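Local coordinates for protein CopN (Chlamydia pneumoniae, PDB 4NRH) that probably acts as a gatekeeper of type III secretion, joining a chaperone to form a complex that directs secretion of the translocator proteins, at residues E231-I236 with R279-A284. Sequence-based numbering, arbitrary orientation.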
loop_
_atom_site.group_PDB
_atom_site.type_symbol
_atom_site.label_atom_id
_atom_site.label_comp_id
_atom_site.label_asym_id
_atom_site.label_seq_id
_atom_site.Cartn_x
_atom_site.Cartn_y
_atom_site.Cartn_z
ATOM N N GLU A 231 7.060 -4.820 -16.723
ATOM C CA GLU A 231 5.783 -4.556 -17.380
ATOM C C GLU A 231 5.066 -5.855 -17.737
ATOM O O GLU A 231 3.840 -5.929 -17.680
ATOM C CB GLU A 231 5.987 -3.695 -18.629
ATOM C CG GLU A 231 6.333 -2.244 -18.322
ATOM C CD GLU A 231 6.826 -1.485 -19.539
ATOM O OE1 GLU A 231 7.143 -2.130 -20.560
ATOM O OE2 GLU A 231 6.898 -0.239 -19.473
ATOM N N SER A 232 5.834 -6.875 -18.109
ATOM C CA SER A 232 5.267 -8.186 -18.413
ATOM C C SER A 232 4.708 -8.816 -17.144
ATOM O O SER A 232 3.622 -9.394 -17.152
ATOM C CB SER A 232 6.319 -9.103 -19.043
ATOM O OG SER A 232 6.596 -8.724 -20.380
ATOM N N TYR A 233 5.469 -8.698 -16.060
ATOM C CA TYR A 233 5.064 -9.188 -14.745
ATOM C C TYR A 233 3.724 -8.593 -14.325
ATOM O O TYR A 233 2.836 -9.304 -13.854
ATOM C CB TYR A 233 6.147 -8.862 -13.713
ATOM C CG TYR A 233 5.867 -9.342 -12.307
ATOM C CD1 TYR A 233 5.694 -10.692 -12.030
ATOM C CD2 TYR A 233 5.807 -8.445 -11.248
ATOM C CE1 TYR A 233 5.448 -11.133 -10.741
ATOM C CE2 TYR A 233 5.566 -8.873 -9.958
ATOM C CZ TYR A 233 5.386 -10.218 -9.708
ATOM O OH TYR A 233 5.142 -10.644 -8.422
ATOM N N HIS A 234 3.585 -7.283 -14.500
ATOM C CA HIS A 234 2.358 -6.581 -14.140
ATOM C C HIS A 234 1.218 -6.919 -15.093
ATOM O O HIS A 234 0.057 -6.968 -14.689
ATOM C CB HIS A 234 2.600 -5.072 -14.119
ATOM C CG HIS A 234 3.515 -4.628 -13.022
ATOM N ND1 HIS A 234 4.392 -3.574 -13.164
ATOM C CD2 HIS A 234 3.689 -5.095 -11.764
ATOM C CE1 HIS A 234 5.068 -3.414 -12.040
ATOM N NE2 HIS A 234 4.659 -4.323 -11.174
ATOM N N LYS A 235 1.555 -7.147 -16.358
ATOM C CA LYS A 235 0.573 -7.567 -17.353
ATOM C C LYS A 235 -0.013 -8.920 -16.974
ATOM O O LYS A 235 -1.216 -9.151 -17.100
ATOM C CB LYS A 235 1.208 -7.640 -18.742
ATOM C CG LYS A 235 0.224 -7.916 -19.868
ATOM C CD LYS A 235 0.888 -7.768 -21.227
ATOM C CE LYS A 235 -0.052 -8.169 -22.352
ATOM N NZ LYS A 235 0.609 -8.077 -23.685
ATOM N N ILE A 236 0.854 -9.810 -16.506
ATOM C CA ILE A 236 0.448 -11.144 -16.083
ATOM C C ILE A 236 -0.357 -11.093 -14.782
ATOM O O ILE A 236 -1.370 -11.779 -14.644
ATOM C CB ILE A 236 1.674 -12.062 -15.915
ATOM C CG1 ILE A 236 2.335 -12.310 -17.272
ATOM C CG2 ILE A 236 1.276 -13.379 -15.297
ATOM C CD1 ILE A 236 3.535 -13.229 -17.208
ATOM N N ARG A 279 0.431 -5.871 -1.772
ATOM C CA ARG A 279 -0.567 -4.928 -2.267
ATOM C C ARG A 279 -0.768 -5.045 -3.779
ATOM O O ARG A 279 -1.791 -4.618 -4.312
ATOM C CB ARG A 279 -0.162 -3.500 -1.893
ATOM C CG ARG A 279 -1.271 -2.475 -2.024
ATOM C CD ARG A 279 -0.796 -1.105 -1.574
ATOM N NE ARG A 279 -1.816 -0.080 -1.773
ATOM C CZ ARG A 279 -2.760 0.213 -0.886
ATOM N NH1 ARG A 279 -2.817 -0.444 0.265
ATOM N NH2 ARG A 279 -3.647 1.162 -1.150
ATOM N N LEU A 280 0.215 -5.625 -4.463
ATOM C CA LEU A 280 0.138 -5.849 -5.906
ATOM C C LEU A 280 -1.034 -6.741 -6.307
ATOM O O LEU A 280 -1.515 -6.673 -7.437
ATOM C CB LEU A 280 1.437 -6.475 -6.412
ATOM C CG LEU A 280 2.666 -5.577 -6.502
ATOM C CD1 LEU A 280 3.829 -6.372 -7.058
ATOM C CD2 LEU A 280 2.374 -4.367 -7.370
ATOM N N PHE A 281 -1.488 -7.575 -5.378
ATOM C CA PHE A 281 -2.533 -8.547 -5.675
ATOM C C PHE A 281 -3.854 -8.168 -5.010
ATOM O O PHE A 281 -3.924 -7.999 -3.793
ATOM C CB PHE A 281 -2.093 -9.946 -5.233
ATOM C CG PHE A 281 -0.765 -10.368 -5.802
ATOM C CD1 PHE A 281 0.416 -10.047 -5.153
ATOM C CD2 PHE A 281 -0.699 -11.074 -6.992
ATOM C CE1 PHE A 281 1.639 -10.429 -5.676
ATOM C CE2 PHE A 281 0.520 -11.459 -7.519
ATOM C CZ PHE A 281 1.690 -11.134 -6.860
ATOM N N SER A 282 -4.897 -8.034 -5.823
ATOM C CA SER A 282 -6.211 -7.626 -5.337
ATOM C C SER A 282 -6.967 -8.767 -4.661
ATOM O O SER A 282 -7.978 -8.538 -3.997
ATOM C CB SER A 282 -7.047 -7.065 -6.489
ATOM O OG SER A 282 -7.142 -8.003 -7.547
ATOM N N SER A 283 -6.482 -9.991 -4.834
ATOM C CA SER A 283 -7.081 -11.140 -4.166
ATOM C C SER A 283 -6.070 -12.254 -3.920
ATOM O O SER A 283 -5.174 -12.483 -4.732
ATOM C CB SER A 283 -8.257 -11.677 -4.985
ATOM O OG SER A 283 -7.809 -12.554 -6.002
ATOM N N ALA A 284 -6.220 -12.938 -2.790
ATOM C CA ALA A 284 -5.368 -14.072 -2.449
ATOM C C ALA A 284 -5.530 -15.212 -3.447
ATOM O O ALA A 284 -4.579 -15.940 -3.734
ATOM C CB ALA A 284 -5.673 -14.560 -1.041
#
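His-234 and Leu-280 are the closest pair of CA atoms across the segments, at 8.6 Å, where the segment 231-236 of helix 226-237 faces the 3-10 turn and loop that precede helix 284-301. This is helix-to-loop packing in the all-helical third domain of a YopN/LcrE-type regulator, and at that spacing side chains alone make the contact, burying a modest 125 Å². In Tyr-233, CG stands anti to the backbone N (chi1 -179°), beside the carbonyl carbon, which extends the ring so that CE2 and OH reach Leu-280 and Phe-281. Its CE2 lies 4.2 Å from CD1 of Leu-280, an apolar touch made obliquely to the ring. The other leucine methyl, CD2, comes to 4.4 Å from NE2 of His-234, so the forked end of Leu-280 spans both rings. Each ring is tied by a polar bond beyond the two segments: Tyr-233 OH to Thr-276 OG1, and His-234 NE2 to Ser-198 OG on helix 179-215. Phe-202 meets the tyrosine ring edge-to-face. The same loop touches the chaperone chain: Arg-279 forms a salt bridge with Asp-29 of that chaperone, and Phe-281 packs on the chaperone's Tyr-49. The side chains of Tyr-233 and Phe-281 cross at about a right angle, and the phenol oxygen OH of Tyr-233 sits at the edge of the Phe-281 ring, near its plane and 3.8 Å from CZ.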